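PDB 2NVV: acetyl-CoA hydrolase/transferase family protein from Porphyromonas gingivalis, which probably transfers coenzyme A between acetyl-CoA and a carboxylate acceptor, or hydrolyses acetyl-CoA, and binds zinc. Local coordinates for residues V342-A353 with F382-T393. Sequence-based numbering, arbitrary orientation.
Sequences VRRLGVITINTA and FTRNSYVSIFTT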
ATOM      1  N   VAL A 342     -10.854   5.517   3.765  1.00  6.39           N
ATOM      2  CA  VAL A 342      -9.796   6.512   3.761  1.00  6.39           C
ATOM      3  C   VAL A 342      -9.707   7.238   2.416  1.00  6.39           C
ATOM      4  O   VAL A 342      -9.740   8.468   2.356  1.00  6.39           O
ATOM      5  CB  VAL A 342      -8.433   5.854   4.093  1.00  6.39           C
ATOM      6  CG1 VAL A 342      -7.311   6.860   3.989  1.00  6.39           C
ATOM      7  CG2 VAL A 342      -8.465   5.283   5.497  1.00  7.01           C
ATOM      8  N   ARG A 343      -9.607   6.465   1.338  1.00  6.39           N
ATOM      9  CA  ARG A 343      -9.510   7.035  -0.001  1.00  6.39           C
ATOM     10  C   ARG A 343     -10.787   7.730  -0.468  1.00  6.39           C
ATOM     11  O   ARG A 343     -10.728   8.763  -1.125  1.00  6.39           O
ATOM     12  CB  ARG A 343      -9.112   5.948  -0.999  1.00  6.39           C
ATOM     13  CG  ARG A 343      -8.897   6.461  -2.412  1.00  6.39           C
ATOM     14  CD  ARG A 343      -7.937   5.583  -3.191  1.00  6.39           C
ATOM     15  NE  ARG A 343      -8.123   5.756  -4.622  1.00  6.57           N
ATOM     16  CZ  ARG A 343      -7.364   5.195  -5.554  1.00  6.39           C
ATOM     17  NH1 ARG A 343      -6.341   4.424  -5.211  1.00  6.39           N
ATOM     18  NH2 ARG A 343      -7.660   5.372  -6.841  1.00  6.39           N
ATOM     19  N   ARG A 344     -11.944   7.167  -0.141  1.00  6.39           N
ATOM     20  CA  ARG A 344     -13.203   7.793  -0.533  1.00  6.39           C
ATOM     21  C   ARG A 344     -13.387   9.161   0.134  1.00  6.65           C
ATOM     22  O   ARG A 344     -13.750  10.120  -0.544  1.00  6.39           O
ATOM     23  CB  ARG A 344     -14.387   6.908  -0.165  1.00  6.39           C
ATOM     24  CG  ARG A 344     -15.749   7.543  -0.466  1.00  6.39           C
ATOM     25  CD  ARG A 344     -16.879   6.619  -0.018  1.00  6.39           C
ATOM     26  NE  ARG A 344     -16.723   5.271  -0.565  1.00  6.64           N
ATOM     27  CZ  ARG A 344     -17.124   4.161   0.049  1.00  6.66           C
ATOM     28  NH1 ARG A 344     -17.708   4.233   1.233  1.00  6.72           N
ATOM     29  NH2 ARG A 344     -16.927   2.977  -0.518  1.00  6.39           N
ATOM     30  N   LEU A 345     -13.137   9.243   1.446  1.00  6.39           N
ATOM     31  CA  LEU A 345     -13.289  10.492   2.193  1.00  6.39           C
ATOM     32  C   LEU A 345     -12.174  11.483   1.932  1.00  6.39           C
ATOM     33  O   LEU A 345     -12.296  12.655   2.273  1.00  6.39           O
ATOM     34  CB  LEU A 345     -13.341  10.244   3.703  1.00  6.39           C
ATOM     35  CG  LEU A 345     -14.317   9.246   4.323  1.00  7.28           C
ATOM     36  CD1 LEU A 345     -14.189   9.338   5.832  1.00  6.39           C
ATOM     37  CD2 LEU A 345     -15.737   9.545   3.898  1.00  7.39           C
ATOM     38  N   GLY A 346     -11.089  11.015   1.334  1.00  6.39           N
ATOM     39  CA  GLY A 346      -9.971  11.896   1.060  1.00  6.39           C
ATOM     40  C   GLY A 346      -9.282  12.307   2.350  1.00  6.39           C
ATOM     41  O   GLY A 346      -8.921  13.473   2.547  1.00  6.39           O
ATOM     42  N   VAL A 347      -9.110  11.339   3.239  1.00  6.39           N
ATOM     43  CA  VAL A 347      -8.478  11.577   4.518  1.00  6.39           C
ATOM     44  C   VAL A 347      -7.046  12.040   4.336  1.00  6.39           C
ATOM     45  O   VAL A 347      -6.274  11.411   3.606  1.00  6.39           O
ATOM     46  CB  VAL A 347      -8.460  10.297   5.377  1.00  6.39           C
ATOM     47  CG1 VAL A 347      -7.857  10.583   6.733  1.00  6.39           C
ATOM     48  CG2 VAL A 347      -9.858   9.762   5.534  1.00  6.90           C
ATOM     49  N   ILE A 348      -6.691  13.145   4.991  1.00  6.63           N
ATOM     50  CA  ILE A 348      -5.332  13.656   4.929  1.00  6.39           C
ATOM     51  C   ILE A 348      -4.619  12.991   6.097  1.00  6.39           C
ATOM     52  O   ILE A 348      -5.053  13.114   7.238  1.00  6.39           O
ATOM     53  CB  ILE A 348      -5.307  15.199   5.072  1.00  6.72           C
ATOM     54  CG1 ILE A 348      -5.936  15.827   3.828  1.00  6.39           C
ATOM     55  CG2 ILE A 348      -3.863  15.695   5.279  1.00  6.39           C
ATOM     56  CD1 ILE A 348      -6.144  17.297   3.919  1.00  6.39           C
ATOM     57  N   THR A 349      -3.533  12.280   5.805  1.00  6.39           N
ATOM     58  CA  THR A 349      -2.799  11.550   6.831  1.00  6.39           C
ATOM     59  C   THR A 349      -1.459  12.170   7.195  1.00  6.39           C
ATOM     60  O   THR A 349      -0.702  12.589   6.320  1.00  6.39           O
ATOM     61  CB  THR A 349      -2.574  10.073   6.406  1.00  6.39           C
ATOM     62  OG1 THR A 349      -1.740  10.025   5.255  1.00  6.39           O
ATOM     63  CG2 THR A 349      -3.889   9.404   6.067  1.00  6.39           C
ATOM     64  N   ILE A 350      -1.179  12.209   8.498  1.00  7.30           N
ATOM     65  CA  ILE A 350       0.057  12.765   9.033  1.00  7.15           C
ATOM     66  C   ILE A 350       0.638  11.759  10.025  1.00  6.39           C
ATOM     67  O   ILE A 350       0.062  11.514  11.085  1.00  6.39           O
ATOM     68  CB  ILE A 350      -0.216  14.094   9.760  1.00  6.39           C
ATOM     69  CG1 ILE A 350      -1.171  14.950   8.924  1.00  6.39           C
ATOM     70  CG2 ILE A 350       1.090  14.846   9.980  1.00  6.39           C
ATOM     71  CD1 ILE A 350      -1.953  15.942   9.740  1.00  6.39           C
ATOM     72  N   ASN A 351       1.787  11.190   9.678  1.00  6.39           N
ATOM     73  CA  ASN A 351       2.433  10.189  10.502  1.00  6.39           C
ATOM     74  C   ASN A 351       3.895  10.510  10.729  1.00  6.39           C
ATOM     75  O   ASN A 351       4.462  11.339  10.027  1.00  6.50           O
ATOM     76  CB  ASN A 351       2.287   8.834   9.822  1.00  6.39           C
ATOM     77  CG  ASN A 351       0.865   8.308   9.889  1.00  6.39           C
ATOM     78  OD1 ASN A 351       0.460   7.726  10.889  1.00  6.39           O
ATOM     79  ND2 ASN A 351       0.096   8.525   8.830  1.00  6.89           N
ATOM     80  N   THR A 352       4.502   9.841  11.710  1.00  6.39           N
ATOM     81  CA  THR A 352       5.903  10.063  12.040  1.00  6.60           C
ATOM     82  C   THR A 352       6.854   9.115  11.318  1.00  6.97           C
ATOM     83  O   THR A 352       6.451   8.068  10.797  1.00  7.01           O
ATOM     84  CB  THR A 352       6.155   9.897  13.538  1.00  7.13           C
ATOM     85  OG1 THR A 352       6.210   8.507  13.855  1.00  7.35           O
ATOM     86  CG2 THR A 352       5.048  10.539  14.342  1.00  7.84           C
ATOM     87  N   ALA A 353       8.131   9.481  11.296  1.00  7.29           N
ATOM     88  CA  ALA A 353       9.130   8.647  10.651  1.00  7.92           C
ATOM     89  C   ALA A 353      10.309   8.469  11.587  1.00  7.49           C
ATOM     90  O   ALA A 353      10.751   9.446  12.178  1.00  7.22           O
ATOM     91  CB  ALA A 353       9.582   9.295   9.363  1.00  6.48           C
ATOM     92  N   PHE A 382      -3.216   4.135   6.050  1.00  6.39           N
ATOM     93  CA  PHE A 382      -3.473   5.540   5.821  1.00  6.39           C
ATOM     94  C   PHE A 382      -2.615   6.165   4.717  1.00  6.55           C
ATOM     95  O   PHE A 382      -3.128   6.576   3.675  1.00  6.39           O
ATOM     96  CB  PHE A 382      -3.286   6.283   7.134  1.00  6.39           C
ATOM     97  CG  PHE A 382      -4.399   6.049   8.113  1.00  6.57           C
ATOM     98  CD1 PHE A 382      -5.643   6.636   7.928  1.00  6.39           C
ATOM     99  CD2 PHE A 382      -4.213   5.215   9.209  1.00  6.61           C
ATOM    100  CE1 PHE A 382      -6.676   6.400   8.815  1.00  6.39           C
ATOM    101  CE2 PHE A 382      -5.249   4.973  10.099  1.00  6.39           C
ATOM    102  CZ  PHE A 382      -6.480   5.569   9.898  1.00  6.39           C
ATOM    103  N   THR A 383      -1.310   6.235   4.948  1.00  6.39           N
ATOM    104  CA  THR A 383      -0.374   6.808   3.974  1.00  6.48           C
ATOM    105  C   THR A 383      -0.685   6.413   2.530  1.00  6.69           C
ATOM    106  O   THR A 383      -0.836   7.271   1.656  1.00  6.39           O
ATOM    107  CB  THR A 383       1.075   6.369   4.258  1.00  6.39           C
ATOM    108  OG1 THR A 383       1.465   6.815   5.560  1.00  6.39           O
ATOM    109  CG2 THR A 383       2.011   6.947   3.232  1.00  6.39           C
ATOM    110  N   ARG A 384      -0.769   5.107   2.299  1.00  6.83           N
ATOM    111  CA  ARG A 384      -1.033   4.573   0.974  1.00  6.39           C
ATOM    112  C   ARG A 384      -2.290   5.112   0.296  1.00  6.39           C
ATOM    113  O   ARG A 384      -2.270   5.392  -0.904  1.00  6.39           O
ATOM    114  CB  ARG A 384      -1.097   3.046   1.027  1.00  6.39           C
ATOM    115  CG  ARG A 384      -1.527   2.400  -0.286  1.00  6.46           C
ATOM    116  CD  ARG A 384      -0.515   2.635  -1.390  1.00  6.39           C
ATOM    117  NE  ARG A 384       0.590   1.676  -1.321  1.00  6.39           N
ATOM    118  CZ  ARG A 384       0.541   0.434  -1.804  1.00  6.39           C
ATOM    119  NH1 ARG A 384       1.592  -0.371  -1.696  1.00  6.53           N
ATOM    120  NH2 ARG A 384      -0.555   0.004  -2.415  1.00  6.39           N
ATOM    121  N   ASN A 385      -3.371   5.284   1.054  1.00  6.39           N
ATOM    122  CA  ASN A 385      -4.627   5.748   0.468  1.00  6.39           C
ATOM    123  C   ASN A 385      -5.091   7.172   0.755  1.00  6.39           C
ATOM    124  O   ASN A 385      -6.146   7.580   0.278  1.00  6.39           O
ATOM    125  CB  ASN A 385      -5.742   4.781   0.847  1.00  6.39           C
ATOM    126  CG  ASN A 385      -5.395   3.338   0.515  1.00  6.39           C
ATOM    127  OD1 ASN A 385      -5.055   2.543   1.401  1.00  7.03           O
ATOM    128  ND2 ASN A 385      -5.459   2.996  -0.764  1.00  6.39           N
ATOM    129  N   SER A 386      -4.306   7.938   1.506  1.00  6.81           N
ATOM    130  CA  SER A 386      -4.686   9.305   1.830  1.00  6.39           C
ATOM    131  C   SER A 386      -4.710  10.241   0.627  1.00  6.64           C
ATOM    132  O   SER A 386      -4.067   9.987  -0.394  1.00  6.39           O
ATOM    133  CB  SER A 386      -3.742   9.899   2.863  1.00  6.61           C
ATOM    134  OG  SER A 386      -2.455  10.042   2.302  1.00  7.03           O
ATOM    135  N   TYR A 387      -5.453  11.336   0.779  1.00  7.12           N
ATOM    136  CA  TYR A 387      -5.589  12.361  -0.247  1.00  6.39           C
ATOM    137  C   TYR A 387      -4.181  12.865  -0.505  1.00  6.39           C
ATOM    138  O   TYR A 387      -3.766  13.026  -1.646  1.00  6.39           O
ATOM    139  CB  TYR A 387      -6.484  13.482   0.286  1.00  6.39           C
ATOM    140  CG  TYR A 387      -7.018  14.426  -0.755  1.00  6.39           C
ATOM    141  CD1 TYR A 387      -6.319  15.574  -1.106  1.00  6.39           C
ATOM    142  CD2 TYR A 387      -8.257  14.203  -1.345  1.00  6.39           C
ATOM    143  CE1 TYR A 387      -6.849  16.486  -2.016  1.00  6.39           C
ATOM    144  CE2 TYR A 387      -8.798  15.105  -2.257  1.00  6.39           C
ATOM    145  CZ  TYR A 387      -8.093  16.245  -2.588  1.00  6.69           C
ATOM    146  OH  TYR A 387      -8.627  17.148  -3.479  1.00  6.39           O
ATOM    147  N   VAL A 388      -3.457  13.117   0.580  1.00  6.39           N
ATOM    148  CA  VAL A 388      -2.067  13.561   0.527  1.00  6.39           C
ATOM    149  C   VAL A 388      -1.445  12.968   1.778  1.00  6.39           C
ATOM    150  O   VAL A 388      -1.962  13.174   2.875  1.00  6.39           O
ATOM    151  CB  VAL A 388      -1.904  15.102   0.622  1.00  6.60           C
ATOM    152  CG1 VAL A 388      -0.499  15.493   0.166  1.00  6.54           C
ATOM    153  CG2 VAL A 388      -2.934  15.805  -0.211  1.00  7.20           C
ATOM    154  N   SER A 389      -0.351  12.226   1.636  1.00  6.40           N
ATOM    155  CA  SER A 389       0.278  11.631   2.811  1.00  6.39           C
ATOM    156  C   SER A 389       1.447  12.482   3.272  1.00  6.39           C
ATOM    157  O   SER A 389       2.285  12.885   2.471  1.00  6.39           O
ATOM    158  CB  SER A 389       0.763  10.214   2.514  1.00  6.39           C
ATOM    159  OG  SER A 389       1.832  10.246   1.591  1.00  7.57           O
ATOM    160  N   ILE A 390       1.490  12.746   4.571  1.00  6.39           N
ATOM    161  CA  ILE A 390       2.543  13.560   5.154  1.00  6.39           C
ATOM    162  C   ILE A 390       3.310  12.808   6.235  1.00  6.39           C
ATOM    163  O   ILE A 390       2.740  12.059   7.027  1.00  6.39           O
ATOM    164  CB  ILE A 390       1.957  14.836   5.793  1.00  6.95           C
ATOM    165  CG1 ILE A 390       1.149  15.615   4.757  1.00  6.39           C
ATOM    166  CG2 ILE A 390       3.079  15.689   6.375  1.00  6.39           C
ATOM    167  CD1 ILE A 390       0.329  16.741   5.351  1.00  6.39           C
ATOM    168  N   PHE A 391       4.615  13.010   6.257  1.00  6.41           N
ATOM    169  CA  PHE A 391       5.451  12.385   7.260  1.00  7.33           C
ATOM    170  C   PHE A 391       6.262  13.470   7.954  1.00  6.39           C
ATOM    171  O   PHE A 391       6.893  14.314   7.307  1.00  6.39           O
ATOM    172  CB  PHE A 391       6.353  11.340   6.617  1.00  6.39           C
ATOM    173  CG  PHE A 391       5.693  10.005   6.464  1.00  6.70           C
ATOM    174  CD1 PHE A 391       5.593   9.136   7.557  1.00  6.46           C
ATOM    175  CD2 PHE A 391       5.144   9.618   5.243  1.00  6.91           C
ATOM    176  CE1 PHE A 391       4.954   7.895   7.438  1.00  6.39           C
ATOM    177  CE2 PHE A 391       4.501   8.382   5.111  1.00  6.66           C
ATOM    178  CZ  PHE A 391       4.406   7.516   6.215  1.00  6.39           C
ATOM    179  N   THR A 392       6.205  13.459   9.279  1.00  6.39           N
ATOM    180  CA  THR A 392       6.919  14.428  10.096  1.00  6.39           C
ATOM    181  C   THR A 392       8.021  13.750  10.882  1.00  6.39           C
ATOM    182  O   THR A 392       7.963  12.555  11.138  1.00  6.98           O
ATOM    183  CB  THR A 392       5.989  15.082  11.095  1.00  6.69           C
ATOM    184  OG1 THR A 392       5.373  14.055  11.866  1.00  6.39           O
ATOM    185  CG2 THR A 392       4.926  15.901  10.392  1.00  6.39           C
ATOM    186  N   THR A 393       9.018  14.534  11.275  1.00  6.39           N
ATOM    187  CA  THR A 393      10.140  14.015  12.048  1.00  6.39           C
ATOM    188  C   THR A 393      11.187  15.087  12.330  1.00  7.36           C
ATOM    189  O   THR A 393      11.551  15.874  11.441  1.00  6.39           O
ATOM    190  CB  THR A 393      10.887  12.881  11.314  1.00  6.39           C
ATOM    191  OG1 THR A 393      12.038  12.504  12.073  1.00  6.39           O
ATOM    192  CG2 THR A 393      11.365  13.345   9.937  1.00  6.39           C
TER
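Thr-349 and Ile-390 stand where two parallel neighbouring strands, 348-352 and 389-392, are joined by backbone hydrogen bonds. Ile-390 N gives a hydrogen bond of 2.8 Å to Thr-349 O, and Ile-390 O receives Asn-351 N at 2.9 Å through a nearly straight N-H...O bond (170°). Asn-351 O then takes Thr-392 N at 2.8 Å, in the carbonyl plane, and more weakly Thr-392 OG1, which a chi1 of 56° sets between its own backbone N and carbonyl carbon. On the face carrying Thr-349 and Asn-351, the methyl CG2 of Thr-349 meets CB of Phe-382 at 3.4 Å, while OG1 lies 3.0 Å from Ser-386 OG, a weak hydrogen bond at best, since Thr-383 O competes for the same serine proton. Val-342 CG2 reaches Phe-382 CE1 at 3.9 Å, the two side chains crossing at about a right angle. Further along, Phe-391 brings CE1 to 3.7 Å from Asn-351 CB, with Thr-352 O at the edge of its ring, near the plane. On the other face Ile-350 CG2 touches both Ile-390 CG2 and Thr-392 CG2. Each segment runs from a helix end into a strand, and the two strands are adjacent members of the mixed sheet in the C-terminal half of this CoA-transferase-type protein. Helix 339-345 closes with a Schellman motif, Gly-346 at positive phi being its C-prime residue; directly after it, Val-347 O accepts Tyr-387 N at 2.9 Å from above the carbonyl plane. Strand 255-257 flanks 348-352, where Gln-256 OE1 binds Asn-351 ND2, and strand 421-424 flanks 389-392. Helix 226-245 covers Ile-390 and Thr-392. The Phe-382 side chain also touches Glu-284, the predicted thioester-forming residue, and Tyr-387 stacks on Tyr-114 of the second subunit.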